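Phosphoethanolamine N-methyltransferase 1 (Haemonchus contortus, PDB 4KRG) probably methylates phosphoethanolamine with S-adenosylmethionine as methyl donor, an early step on the nematode route to phosphocholine. Local coordinates at residues A[31-36]-A[68-73]; A[157-162]-A[217-222]; A[165-168]-A[173-176]. All coordinates share one frame; numbering follows the deposited sequence.

Overall arrangement
All three contacts gather round bound phosphoethanolamine in the N-terminal part of the chain, their centres 14 to 15 Å apart. Contact 1 comes first along the chain and joins helix 29-33 to the start of helix 70-78, beside the homocysteine end of S-adenosylhomocysteine. Contact 2 sets strand 154-161 against the junction of strand 208-218 and helix 220-226, its centre about 7 Å from the centre of the chain; contact 3 falls in the loop between strand 154-161 and helix 189-198, within the sequence that contact 2 spans. Y222 packs on both M33 of contact 1 and S166 of contact 3, while Q36 N probably bonds to A173 O. Contact 1 thus meets the cofactor product and the amine end, contacts 2 and 3 the phosphate.

Contact 1. Residues A[31-36]-A[68-73]; sequences SMMLNQ and IGRFTT. With SAH (S-adenosyl-L-homocysteine), chain D; OPE (phosphoric acid mono-(2-amino-ethyl) ester), chain C.
M32, a selenomethionine, lays its CG and SE over the CG1 arm of I68, with CG 3.7 Å from I68 CG1. The contact belongs to the cofactor site of a Rossmann-like methyltransferase domain: 68-73 leads from a loop into helix 70-78, and 31-36 ends helix 29-33 in a Schellman motif with L34 as its C-prime residue. The M32 chain bends at chi2 and chi3, which brings SE back to within 3.6 Å of I68 N and alongside CB of S-adenosylhomocysteine. R70 reaches out next to it, its chain extended from CG to NE. It grips the homocysteine carboxylate with two donors, NE to OXT at 2.6 Å and NH2 to O at 3.2 Å; both bonds are bent, with N-H...O angles near 135°. M33 CG lies over one face of the guanidinium and F71 CE2 over the opposite face, each offset toward the rim, so the group is sandwiched while its edge meets OXT. A salt bridge from NH1 to E42 should further fix its rotation and probably balances its charge. F71 also presents its ring edge to the carboxylate, CE2 lying 3.4 Å from O. Beyond the side chains, the M32 carbonyl oxygen touches both ligands where they approach each other: it is 3.3 Å from SD of S-adenosylhomocysteine and accepts a weak hydrogen bond from the phosphoethanolamine N at 3.4 Å.

Contact 2. Residues A[157-162]-A[217-222]; sequences HLRESC and CSVPTY. With OPE (phosphoric acid mono-(2-amino-ethyl) ester), chain C.
R159 and V219 meet face on, the CG2 methyl of V219 standing 3.6 Å above the centre of the guanidinium plane. At the rim of the same group, R159 NH2 comes within 3.3 Å of both CD2 and CE2 of Y222. The guanidinium and phenol planes are 89° apart, and Y222 lies at the edge of the guanidinium, near the guanidinium plane. R159 arrives from strand 154-161 with CG trans to the backbone N (chi1 177°) and then kinks at chi2 (-96°), a bend that carries its end over to 217-222. V219, at the N-cap position of helix 220-226, points its side chain back at the arginine.

The polar atoms find their partners outside the two segments: NH2 forms a salt bridge to D45, which probably balances the charge, NH1 bonds to N128 and NE to Q231, so all three nitrogens of this buried group are held. Q231 links the arginine to the substrate as well, since its amide NE2 also bonds S161 OG. S161, two residues along the strand and on its same side, gives its hydroxyl to phosphate oxygen O2 of phosphoethanolamine at 2.5 Å, a very short bond. The arrangement places the C-terminal end of a core strand at the substrate pocket, as is usual for Rossmann-like methyltransferases.

Contact 3. Residues A[165-168]-A[173-176]; sequences PSTG and ATMH. With OPE (phosphoric acid mono-(2-amino-ethyl) ester), chain C.
This is a partly buried contact of direct packing plus one bridging water, inside the loop between strand 154-161 and helix 189-198, where the type I beta turn 165-168 faces an ST turn at T174 across the phosphate pocket. T167 makes the direct packing: its CG2 methyl rests 3.8 Å from A173 CB, while OG1 lies against T174 CB. The two threonine side chains cross at about a right angle and both give their hydroxyls to one water, T167 OG1 at 2.5 Å and T174 OG1 at 2.7 Å; the water in turn donates to phosphate oxygen O1 of phosphoethanolamine. T174 OG1, swung away from its own backbone N (chi1 -160°), also accepts from H176 N, which closes the ST turn.

Each segment then reaches the phosphate directly. From the beta turn, S166 N donates to O2 at 2.8 Å and S166 OG to O1, so backbone and side chain of one residue hold two oxygens. O1 thereby receives both the serine hydroxyl and the water. A third oxygen is taken by H176, whose ring meets it edge on, in the imidazole plane: NE2 donates to O3 at 2.9 Å with a nearly straight N-H...O angle of 169°.

Contact 1. Residues A[31-36]-A[68-73]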
ATOM      1  N   SER A  31       1.102 -24.685   1.957  1.00 24.51           N
ATOM      2  CA  SER A  31       2.420 -24.210   2.371  1.00 23.75           C
ATOM      3  C   SER A  31       2.740 -22.813   1.848  1.00 24.11           C
ATOM      4  O   SER A  31       3.288 -21.975   2.574  1.00 24.40           O
ATOM      5  CB  SER A  31       3.508 -25.185   1.931  1.00 23.94           C
ATOM      6  OG  SER A  31       3.480 -26.351   2.729  1.00 29.30           O
HETATM    7  N   MSE A  32       2.394 -22.575   0.586  1.00 21.01           N
HETATM    8  CA  MSE A  32       2.657 -21.304  -0.079  1.00 18.99           C
HETATM    9  C   MSE A  32       1.993 -20.160   0.654  1.00 20.56           C
HETATM   10  O   MSE A  32       2.507 -19.047   0.695  1.00 21.98           O
HETATM   11  CB  MSE A  32       2.126 -21.340  -1.514  1.00 19.91           C
HETATM   12  CG  MSE A  32       2.737 -22.420  -2.387  1.00 22.63           C
HETATM   13 SE   MSE A  32       4.699 -22.329  -2.451  1.00 33.51          SE
HETATM   14  CE  MSE A  32       5.114 -23.564  -1.001  1.00 22.87           C
HETATM   15  N   MSE A  33       0.834 -20.443   1.226  1.00 20.60           N
HETATM   16  CA  MSE A  33       0.060 -19.409   1.884  1.00 19.54           C
HETATM   17  C   MSE A  33       0.093 -19.586   3.392  1.00 19.09           C
HETATM   18  O   MSE A  33      -0.412 -18.738   4.119  1.00 19.21           O
HETATM   19  CB  MSE A  33      -1.369 -19.419   1.355  1.00 18.93           C
HETATM   20  CG  MSE A  33      -1.430 -19.415  -0.173  1.00 16.80           C
HETATM   21 SE   MSE A  33      -3.255 -19.231  -0.851  1.00 38.13          SE
HETATM   22  CE  MSE A  33      -3.391 -17.273  -0.887  1.00 16.62           C
ATOM     23  N   LEU A  34       0.721 -20.673   3.846  1.00 21.18           N
ATOM     24  CA  LEU A  34       0.777 -21.022   5.270  1.00 22.65           C
ATOM     25  C   LEU A  34      -0.613 -20.970   5.909  1.00 21.06           C
ATOM     26  O   LEU A  34      -0.825 -20.332   6.940  1.00 24.06           O
ATOM     27  CB  LEU A  34       1.789 -20.148   6.026  1.00 22.31           C
ATOM     28  CG  LEU A  34       3.237 -20.431   5.606  1.00 21.71           C
ATOM     29  CD1 LEU A  34       4.220 -19.489   6.285  1.00 23.50           C
ATOM     30  CD2 LEU A  34       3.603 -21.876   5.908  1.00 21.25           C
ATOM     31  N   ASN A  35      -1.552 -21.665   5.276  1.00 21.29           N
ATOM     32  CA  ASN A  35      -2.958 -21.624   5.647  1.00 24.40           C
ATOM     33  C   ASN A  35      -3.562 -23.002   5.462  1.00 24.80           C
ATOM     34  O   ASN A  35      -3.410 -23.605   4.406  1.00 22.92           O
ATOM     35  CB  ASN A  35      -3.697 -20.616   4.764  1.00 25.90           C
ATOM     36  CG  ASN A  35      -5.126 -20.389   5.200  1.00 28.57           C
ATOM     37  OD1 ASN A  35      -5.974 -21.270   5.074  1.00 30.83           O
ATOM     38  ND2 ASN A  35      -5.408 -19.189   5.693  1.00 30.30           N
ATOM     39  N   GLN A  36      -4.255 -23.492   6.486  1.00 27.39           N
ATOM     40  CA  GLN A  36      -4.774 -24.858   6.474  1.00 28.70           C
ATOM     41  C   GLN A  36      -5.867 -25.037   5.428  1.00 30.08           C
ATOM     42  O   GLN A  36      -6.175 -26.158   5.028  1.00 33.50           O
ATOM     43  CB  GLN A  36      -5.305 -25.252   7.857  1.00 35.90           C
ATOM     44  CG  GLN A  36      -4.364 -24.949   9.020  1.00 41.32           C
ATOM     45  CD  GLN A  36      -4.723 -25.714  10.290  1.00 50.15           C
ATOM     46  OE1 GLN A  36      -4.914 -26.933  10.263  1.00 54.43           O
ATOM     47  NE2 GLN A  36      -4.813 -25.002  11.410  1.00 51.71           N
ATOM     48  N   ILE A  68       5.964 -23.397  -5.670  1.00 17.45           N
ATOM     49  CA  ILE A  68       5.369 -24.349  -6.604  1.00 17.35           C
ATOM     50  C   ILE A  68       4.844 -23.667  -7.867  1.00 18.64           C
ATOM     51  O   ILE A  68       4.311 -24.326  -8.767  1.00 19.63           O
ATOM     52  CB  ILE A  68       4.244 -25.166  -5.951  1.00 18.22           C
ATOM     53  CG1 ILE A  68       3.079 -24.254  -5.551  1.00 16.62           C
ATOM     54  CG2 ILE A  68       4.784 -25.955  -4.762  1.00 20.59           C
ATOM     55  CD1 ILE A  68       1.871 -25.009  -5.003  1.00 20.28           C
ATOM     56  N   GLY A  69       4.966 -22.344  -7.904  1.00 16.41           N
ATOM     57  CA  GLY A  69       4.800 -21.580  -9.125  1.00 18.36           C
ATOM     58  C   GLY A  69       3.400 -21.167  -9.507  1.00 16.89           C
ATOM     59  O   GLY A  69       3.117 -20.998 -10.695  1.00 18.08           O
ATOM     60  N   ARG A  70       2.517 -20.983  -8.531  1.00 17.17           N
ATOM     61  CA  ARG A  70       1.134 -20.638  -8.871  1.00 16.32           C
ATOM     62  C   ARG A  70       1.006 -19.320  -9.651  1.00 14.84           C
ATOM     63  O   ARG A  70       0.088 -19.156 -10.439  1.00 17.75           O
ATOM     64  CB  ARG A  70       0.221 -20.674  -7.643  1.00 20.04           C
ATOM     65  CG  ARG A  70       0.644 -19.774  -6.526  1.00 19.00           C
ATOM     66  CD  ARG A  70      -0.150 -20.025  -5.250  1.00 18.85           C
ATOM     67  NE  ARG A  70       0.099 -18.934  -4.322  1.00 24.70           N
ATOM     68  CZ  ARG A  70      -0.691 -17.880  -4.146  1.00 20.87           C
ATOM     69  NH1 ARG A  70      -1.832 -17.756  -4.807  1.00 19.76           N
ATOM     70  NH2 ARG A  70      -0.331 -16.949  -3.291  1.00 22.80           N
ATOM     71  N   PHE A  71       1.932 -18.393  -9.447  1.00 14.28           N
ATOM     72  CA  PHE A  71       1.967 -17.185 -10.265  1.00 13.44           C
ATOM     73  C   PHE A  71       2.707 -17.425 -11.581  1.00 15.34           C
ATOM     74  O   PHE A  71       2.279 -16.947 -12.634  1.00 15.63           O
ATOM     75  CB  PHE A  71       2.616 -16.030  -9.504  1.00 14.47           C
ATOM     76  CG  PHE A  71       1.792 -15.521  -8.363  1.00 14.26           C
ATOM     77  CD1 PHE A  71       0.647 -14.777  -8.601  1.00 15.99           C
ATOM     78  CD2 PHE A  71       2.160 -15.779  -7.055  1.00 15.35           C
ATOM     79  CE1 PHE A  71      -0.123 -14.297  -7.546  1.00 16.39           C
ATOM     80  CE2 PHE A  71       1.394 -15.299  -5.997  1.00 17.04           C
ATOM     81  CZ  PHE A  71       0.251 -14.560  -6.249  1.00 17.64           C
ATOM     82  N   THR A  72       3.820 -18.152 -11.508  1.00 16.39           N
ATOM     83  CA  THR A  72       4.622 -18.475 -12.688  1.00 15.63           C
ATOM     84  C   THR A  72       3.747 -19.051 -13.785  1.00 14.85           C
ATOM     85  O   THR A  72       3.859 -18.669 -14.948  1.00 17.37           O
ATOM     86  CB  THR A  72       5.749 -19.471 -12.344  1.00 17.88           C
ATOM     87  OG1 THR A  72       6.746 -18.803 -11.567  1.00 17.01           O
ATOM     88  CG2 THR A  72       6.396 -20.018 -13.604  1.00 18.93           C
ATOM     89  N   THR A  73       2.853 -19.951 -13.393  1.00 14.98           N
ATOM     90  CA  THR A  73       1.935 -20.603 -14.316  1.00 16.46           C
ATOM     91  C   THR A  73       1.160 -19.603 -15.175  1.00 15.80           C
ATOM     92  O   THR A  73       1.063 -19.770 -16.387  1.00 19.15           O
ATOM     93  CB  THR A  73       0.955 -21.514 -13.554  1.00 15.56           C
ATOM     94  OG1 THR A  73       1.688 -22.574 -12.928  1.00 16.76           O
ATOM     95  CG2 THR A  73      -0.062 -22.110 -14.501  1.00 17.40           C
TER
HETATM   96  N   SAH D 502       5.525 -16.522  -3.779  1.00 15.80           N
HETATM   97  CA  SAH D 502       4.820 -17.814  -3.742  1.00 17.99           C
HETATM   98  CB  SAH D 502       5.267 -18.585  -2.453  1.00 19.70           C
HETATM   99  CG  SAH D 502       5.068 -17.798  -1.159  1.00 16.76           C
HETATM  100  SD  SAH D 502       5.784 -18.555   0.328  1.00 21.78           S
HETATM  101  C   SAH D 502       3.357 -17.622  -3.777  1.00 21.17           C
HETATM  102  O   SAH D 502       2.858 -16.646  -3.238  1.00 18.76           O
HETATM  103  OXT SAH D 502       2.656 -18.569  -4.060  1.00 23.31           O
HETATM  104  C5' SAH D 502       7.556 -18.183   0.248  1.00 20.42           C
HETATM  105  C4' SAH D 502       8.338 -18.727  -0.817  1.00 20.70           C
HETATM  106  O4' SAH D 502       9.565 -17.962  -0.955  1.00 19.38           O
HETATM  107  C3' SAH D 502       8.743 -20.119  -0.537  1.00 22.02           C
HETATM  108  O3' SAH D 502       8.711 -20.863  -1.733  1.00 20.99           O
HETATM  109  C2' SAH D 502      10.117 -20.006  -0.070  1.00 22.73           C
HETATM  110  O2' SAH D 502      10.835 -21.180  -0.331  1.00 21.89           O
HETATM  111  C1' SAH D 502      10.630 -18.858  -0.855  1.00 20.21           C
HETATM  112  N9  SAH D 502      11.826 -18.184  -0.237  1.00 19.49           N
HETATM  113  C8  SAH D 502      11.902 -17.595   0.963  1.00 18.29           C
HETATM  114  N7  SAH D 502      13.096 -17.004   1.039  1.00 16.46           N
HETATM  115  C5  SAH D 502      13.772 -17.206  -0.094  1.00 18.92           C
HETATM  116  C6  SAH D 502      15.045 -16.826  -0.550  1.00 20.31           C
HETATM  117  N6  SAH D 502      15.896 -16.083   0.233  1.00 17.29           N
HETATM  118  N1  SAH D 502      15.414 -17.209  -1.786  1.00 20.67           N
HETATM  119  C2  SAH D 502      14.614 -17.926  -2.567  1.00 18.03           C
HETATM  120  N3  SAH D 502      13.392 -18.305  -2.156  1.00 19.97           N
HETATM  121  C4  SAH D 502      12.949 -17.959  -0.934  1.00 20.79           C
HETATM  122  CA  OPE C 501       2.026 -16.240   4.545  1.00 18.21           C
HETATM  123  CB  OPE C 501       2.538 -17.171   3.495  1.00 18.50           C
HETATM  124  O1  OPE C 501       1.076 -16.096   7.254  1.00 18.23           O
HETATM  125  O2  OPE C 501       2.087 -13.925   6.732  1.00 15.87           O
HETATM  126  O3  OPE C 501       3.417 -15.605   8.006  1.00 18.83           O
HETATM  127  O4  OPE C 501       2.898 -15.975   5.581  1.00 19.01           O
HETATM  128  N   OPE C 501       3.828 -16.876   2.927  1.00 19.32           N
HETATM  129  P   OPE C 501       2.373 -15.391   6.932  1.00 19.18           P

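Contact 2. Residues A[157-162]-A[217-222]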
ATOM      1  N   HIS A 157       6.959  -5.821  -8.558  1.00 13.61           N
ATOM      2  CA  HIS A 157       5.809  -6.038  -7.702  1.00 12.57           C
ATOM      3  C   HIS A 157       6.280  -6.683  -6.408  1.00 13.51           C
ATOM      4  O   HIS A 157       7.032  -7.658  -6.431  1.00 13.44           O
ATOM      5  CB  HIS A 157       4.781  -6.951  -8.371  1.00 13.47           C
ATOM      6  CG  HIS A 157       3.636  -7.313  -7.474  1.00 14.18           C
ATOM      7  ND1 HIS A 157       3.693  -8.362  -6.585  1.00 14.20           N
ATOM      8  CD2 HIS A 157       2.411  -6.755  -7.330  1.00 12.59           C
ATOM      9  CE1 HIS A 157       2.547  -8.438  -5.925  1.00 14.30           C
ATOM     10  NE2 HIS A 157       1.758  -7.473  -6.355  1.00 12.58           N
ATOM     11  N   LEU A 158       5.823  -6.142  -5.282  1.00 11.11           N
ATOM     12  CA  LEU A 158       6.081  -6.755  -3.987  1.00 12.47           C
ATOM     13  C   LEU A 158       4.775  -6.853  -3.217  1.00 12.15           C
ATOM     14  O   LEU A 158       3.892  -6.032  -3.389  1.00 13.44           O
ATOM     15  CB  LEU A 158       7.093  -5.931  -3.205  1.00 15.18           C
ATOM     16  CG  LEU A 158       8.422  -5.727  -3.938  1.00 16.26           C
ATOM     17  CD1 LEU A 158       8.842  -4.270  -3.859  1.00 19.80           C
ATOM     18  CD2 LEU A 158       9.493  -6.616  -3.350  1.00 19.16           C
ATOM     19  N   ARG A 159       4.658  -7.876  -2.385  1.00 14.08           N
ATOM     20  CA  ARG A 159       3.504  -8.049  -1.518  1.00 13.05           C
ATOM     21  C   ARG A 159       4.008  -8.667  -0.230  1.00 13.69           C
ATOM     22  O   ARG A 159       4.684  -9.696  -0.259  1.00 13.04           O
ATOM     23  CB  ARG A 159       2.479  -8.981  -2.158  1.00 11.73           C
ATOM     24  CG  ARG A 159       1.273  -9.254  -1.266  1.00 13.79           C
ATOM     25  CD  ARG A 159       1.400 -10.542  -0.461  1.00 14.32           C
ATOM     26  NE  ARG A 159       0.123 -10.890   0.156  1.00 13.91           N
ATOM     27  CZ  ARG A 159      -0.849 -11.553  -0.464  1.00 15.57           C
ATOM     28  NH1 ARG A 159      -0.693 -11.957  -1.721  1.00 13.89           N
ATOM     29  NH2 ARG A 159      -1.978 -11.816   0.175  1.00 16.82           N
ATOM     30  N   GLU A 160       3.696  -8.052   0.903  1.00 11.13           N
ATOM     31  CA  GLU A 160       4.221  -8.558   2.160  1.00 11.61           C
ATOM     32  C   GLU A 160       3.163  -8.609   3.252  1.00 16.64           C
ATOM     33  O   GLU A 160       2.221  -7.816   3.253  1.00 16.56           O
ATOM     34  CB  GLU A 160       5.406  -7.706   2.629  1.00 13.09           C
ATOM     35  CG  GLU A 160       6.531  -7.563   1.620  1.00 14.08           C
ATOM     36  CD  GLU A 160       7.252  -8.877   1.340  1.00 16.37           C
ATOM     37  OE1 GLU A 160       7.227  -9.775   2.214  1.00 19.40           O
ATOM     38  OE2 GLU A 160       7.852  -9.014   0.249  1.00 15.93           O
ATOM     39  N   SER A 161       3.316  -9.553   4.174  1.00 15.20           N
ATOM     40  CA  SER A 161       2.510  -9.561   5.382  1.00 16.04           C
ATOM     41  C   SER A 161       3.068  -8.466   6.267  1.00 18.12           C
ATOM     42  O   SER A 161       4.193  -8.573   6.772  1.00 19.18           O
ATOM     43  CB  SER A 161       2.613 -10.898   6.106  1.00 18.30           C
ATOM     44  OG  SER A 161       2.127 -11.942   5.292  1.00 18.69           O
ATOM     45  N   CYS A 162       2.300  -7.403   6.443  1.00 16.58           N
ATOM     46  CA  CYS A 162       2.789  -6.284   7.224  1.00 17.00           C
ATOM     47  C   CYS A 162       2.257  -6.333   8.651  1.00 16.40           C
ATOM     48  O   CYS A 162       1.085  -6.632   8.867  1.00 18.64           O
ATOM     49  CB  CYS A 162       2.446  -4.960   6.533  1.00 16.91           C
ATOM     50  SG  CYS A 162       3.300  -4.744   4.950  1.00 16.62           S
ATOM     51  N   CYS A 217      -1.843  -0.967  -1.655  1.00 13.22           N
ATOM     52  CA  CYS A 217      -3.206  -1.470  -1.551  1.00 11.60           C
ATOM     53  C   CYS A 217      -3.221  -2.712  -0.692  1.00 11.10           C
ATOM     54  O   CYS A 217      -2.223  -3.413  -0.607  1.00 11.47           O
ATOM     55  CB  CYS A 217      -3.748  -1.827  -2.934  1.00 13.75           C
ATOM     56  SG  CYS A 217      -4.002  -0.442  -4.058  1.00 17.48           S
ATOM     57  N   SER A 218      -4.358  -2.974  -0.065  1.00  9.79           N
ATOM     58  CA  SER A 218      -4.573  -4.193   0.705  1.00 10.43           C
ATOM     59  C   SER A 218      -5.151  -5.239  -0.235  1.00 14.50           C
ATOM     60  O   SER A 218      -6.031  -4.940  -1.041  1.00 16.43           O
ATOM     61  CB  SER A 218      -5.582  -3.944   1.826  1.00 10.03           C
ATOM     62  OG  SER A 218      -5.161  -2.934   2.713  1.00 13.29           O
ATOM     63  N   VAL A 219      -4.670  -6.468  -0.131  1.00 11.65           N
ATOM     64  CA  VAL A 219      -5.151  -7.538  -0.992  1.00 11.65           C
ATOM     65  C   VAL A 219      -6.608  -7.836  -0.648  1.00 13.06           C
ATOM     66  O   VAL A 219      -6.909  -8.209   0.490  1.00 13.73           O
ATOM     67  CB  VAL A 219      -4.298  -8.797  -0.796  1.00 12.09           C
ATOM     68  CG1 VAL A 219      -4.828  -9.942  -1.648  1.00 14.86           C
ATOM     69  CG2 VAL A 219      -2.844  -8.500  -1.123  1.00 10.05           C
ATOM     70  N   PRO A 220      -7.525  -7.644  -1.620  1.00 13.55           N
ATOM     71  CA  PRO A 220      -8.974  -7.760  -1.384  1.00 14.59           C
ATOM     72  C   PRO A 220      -9.422  -9.062  -0.726  1.00 12.45           C
ATOM     73  O   PRO A 220     -10.218  -9.022   0.212  1.00 14.80           O
ATOM     74  CB  PRO A 220      -9.564  -7.634  -2.794  1.00 16.37           C
ATOM     75  CG  PRO A 220      -8.595  -6.761  -3.499  1.00 16.15           C
ATOM     76  CD  PRO A 220      -7.239  -7.160  -2.984  1.00 14.56           C
ATOM     77  N   THR A 221      -8.913 -10.192  -1.202  1.00 12.19           N
ATOM     78  CA  THR A 221      -9.243 -11.500  -0.634  1.00 14.43           C
ATOM     79  C   THR A 221      -8.958 -11.619   0.866  1.00 15.74           C
ATOM     80  O   THR A 221      -9.702 -12.270   1.603  1.00 17.11           O
ATOM     81  CB  THR A 221      -8.486 -12.605  -1.378  1.00 15.34           C
ATOM     82  OG1 THR A 221      -8.861 -12.576  -2.759  1.00 18.62           O
ATOM     83  CG2 THR A 221      -8.796 -13.973  -0.800  1.00 16.16           C
ATOM     84  N   TYR A 222      -7.876 -10.995   1.320  1.00 14.83           N
ATOM     85  CA  TYR A 222      -7.522 -11.060   2.733  1.00 15.25           C
ATOM     86  C   TYR A 222      -8.368 -10.152   3.611  1.00 17.16           C
ATOM     87  O   TYR A 222      -8.515 -10.398   4.805  1.00 19.16           O
ATOM     88  CB  TYR A 222      -6.024 -10.853   2.941  1.00 13.51           C
ATOM     89  CG  TYR A 222      -5.291 -12.160   2.803  1.00 14.42           C
ATOM     90  CD1 TYR A 222      -5.056 -12.956   3.910  1.00 16.29           C
ATOM     91  CD2 TYR A 222      -4.890 -12.630   1.562  1.00 15.03           C
ATOM     92  CE1 TYR A 222      -4.416 -14.168   3.797  1.00 18.69           C
ATOM     93  CE2 TYR A 222      -4.243 -13.850   1.433  1.00 16.01           C
ATOM     94  CZ  TYR A 222      -4.007 -14.611   2.557  1.00 17.26           C
ATOM     95  OH  TYR A 222      -3.367 -15.819   2.451  1.00 18.77           O
TER
HETATM   96  CA  OPE C 501       2.026 -16.240   4.545  1.00 18.21           C
HETATM   97  CB  OPE C 501       2.538 -17.171   3.495  1.00 18.50           C
HETATM   98  O1  OPE C 501       1.076 -16.096   7.254  1.00 18.23           O
HETATM   99  O2  OPE C 501       2.087 -13.925   6.732  1.00 15.87           O
HETATM  100  O3  OPE C 501       3.417 -15.605   8.006  1.00 18.83           O
HETATM  101  O4  OPE C 501       2.898 -15.975   5.581  1.00 19.01           O
HETATM  102  N   OPE C 501       3.828 -16.876   2.927  1.00 19.32           N
HETATM  103  P   OPE C 501       2.373 -15.391   6.932  1.00 19.18           P

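Contact 3. Residues A[165-168]-A[173-176]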
ATOM      1  N   PRO A 165       1.056 -11.813  10.931  1.00 21.95           N
ATOM      2  CA  PRO A 165       0.935 -12.843   9.896  1.00 20.79           C
ATOM      3  C   PRO A 165      -0.363 -12.700   9.114  1.00 19.69           C
ATOM      4  O   PRO A 165      -1.324 -12.117   9.615  1.00 19.37           O
ATOM      5  CB  PRO A 165       0.920 -14.149  10.700  1.00 21.27           C
ATOM      6  CG  PRO A 165       1.572 -13.806  12.001  1.00 23.09           C
ATOM      7  CD  PRO A 165       1.133 -12.400  12.282  1.00 23.96           C
ATOM      8  N   SER A 166      -0.385 -13.240   7.902  1.00 19.28           N
ATOM      9  CA  SER A 166      -1.567 -13.177   7.055  1.00 17.66           C
ATOM     10  C   SER A 166      -2.796 -13.664   7.797  1.00 19.01           C
ATOM     11  O   SER A 166      -3.877 -13.099   7.660  1.00 19.43           O
ATOM     12  CB  SER A 166      -1.368 -14.022   5.805  1.00 17.06           C
ATOM     13  OG  SER A 166      -1.273 -15.391   6.135  1.00 18.84           O
ATOM     14  N   THR A 167      -2.609 -14.712   8.594  1.00 21.22           N
ATOM     15  CA  THR A 167      -3.684 -15.310   9.374  1.00 23.68           C
ATOM     16  C   THR A 167      -3.831 -14.689  10.767  1.00 20.95           C
ATOM     17  O   THR A 167      -4.421 -15.292  11.654  1.00 22.09           O
ATOM     18  CB  THR A 167      -3.496 -16.835   9.510  1.00 23.13           C
ATOM     19  OG1 THR A 167      -2.168 -17.115   9.978  1.00 23.31           O
ATOM     20  CG2 THR A 167      -3.718 -17.520   8.173  1.00 21.29           C
ATOM     21  N   GLY A 168      -3.295 -13.491  10.962  1.00 27.02           N
ATOM     22  CA  GLY A 168      -3.526 -12.757  12.194  1.00 32.62           C
ATOM     23  C   GLY A 168      -2.918 -13.403  13.425  1.00 43.70           C
ATOM     24  O   GLY A 168      -2.220 -14.412  13.323  1.00 45.22           O
ATOM     25  N   ALA A 173      -6.324 -20.960  11.440  1.00 39.37           N
ATOM     26  CA  ALA A 173      -6.067 -21.026  10.013  1.00 33.22           C
ATOM     27  C   ALA A 173      -4.588 -21.256   9.722  1.00 31.10           C
ATOM     28  O   ALA A 173      -4.234 -21.805   8.687  1.00 32.88           O
ATOM     29  CB  ALA A 173      -6.531 -19.746   9.347  1.00 31.33           C
ATOM     30  N   THR A 174      -3.722 -20.828  10.632  1.00 29.14           N
ATOM     31  CA  THR A 174      -2.293 -20.845  10.358  1.00 27.70           C
ATOM     32  C   THR A 174      -1.687 -22.240  10.232  1.00 28.79           C
ATOM     33  O   THR A 174      -2.160 -23.202  10.839  1.00 31.43           O
ATOM     34  CB  THR A 174      -1.498 -20.042  11.400  1.00 34.77           C
ATOM     35  OG1 THR A 174      -0.215 -19.705  10.857  1.00 27.67           O
ATOM     36  CG2 THR A 174      -1.321 -20.837  12.687  1.00 33.11           C
HETATM   37  N   MSE A 175      -0.641 -22.329   9.415  1.00 27.07           N
HETATM   38  CA  MSE A 175       0.158 -23.542   9.296  1.00 33.46           C
HETATM   39  C   MSE A 175       1.442 -23.368  10.083  1.00 36.61           C
HETATM   40  O   MSE A 175       2.299 -24.254  10.108  1.00 39.59           O
HETATM   41  CB  MSE A 175       0.499 -23.829   7.837  1.00 31.51           C
HETATM   42  CG  MSE A 175      -0.638 -24.411   7.039  1.00 31.88           C
HETATM   43 SE   MSE A 175      -1.232 -26.119   7.735  1.00 55.60          SE
HETATM   44  CE  MSE A 175       0.356 -27.167   7.318  1.00 71.71           C
ATOM     45  N   HIS A 176       1.575 -22.209  10.715  1.00 34.70           N
ATOM     46  CA  HIS A 176       2.689 -21.969  11.616  1.00 37.30           C
ATOM     47  C   HIS A 176       2.603 -22.908  12.805  1.00 44.31           C
ATOM     48  O   HIS A 176       1.523 -23.387  13.154  1.00 46.62           O
ATOM     49  CB  HIS A 176       2.684 -20.525  12.106  1.00 33.97           C
ATOM     50  CG  HIS A 176       3.229 -19.553  11.107  1.00 29.51           C
ATOM     51  ND1 HIS A 176       4.552 -19.531  10.746  1.00 29.79           N
ATOM     52  CD2 HIS A 176       2.619 -18.568  10.403  1.00 30.24           C
ATOM     53  CE1 HIS A 176       4.744 -18.572   9.855  1.00 29.13           C
ATOM     54  NE2 HIS A 176       3.591 -17.975   9.629  1.00 25.49           N
TER
HETATM   55  CA  OPE C 501       2.026 -16.240   4.545  1.00 18.21           C
HETATM   56  CB  OPE C 501       2.538 -17.171   3.495  1.00 18.50           C
HETATM   57  O1  OPE C 501       1.076 -16.096   7.254  1.00 18.23           O
HETATM   58  O2  OPE C 501       2.087 -13.925   6.732  1.00 15.87           O
HETATM   59  O3  OPE C 501       3.417 -15.605   8.006  1.00 18.83           O
HETATM   60  O4  OPE C 501       2.898 -15.975   5.581  1.00 19.01           O
HETATM   61  N   OPE C 501       3.828 -16.876   2.927  1.00 19.32           N
HETATM   62  P   OPE C 501       2.373 -15.391   6.932  1.00 19.18           P
HETATM   63  O   HOH W   1      -0.351 -18.206   8.605  1.00 20.22           O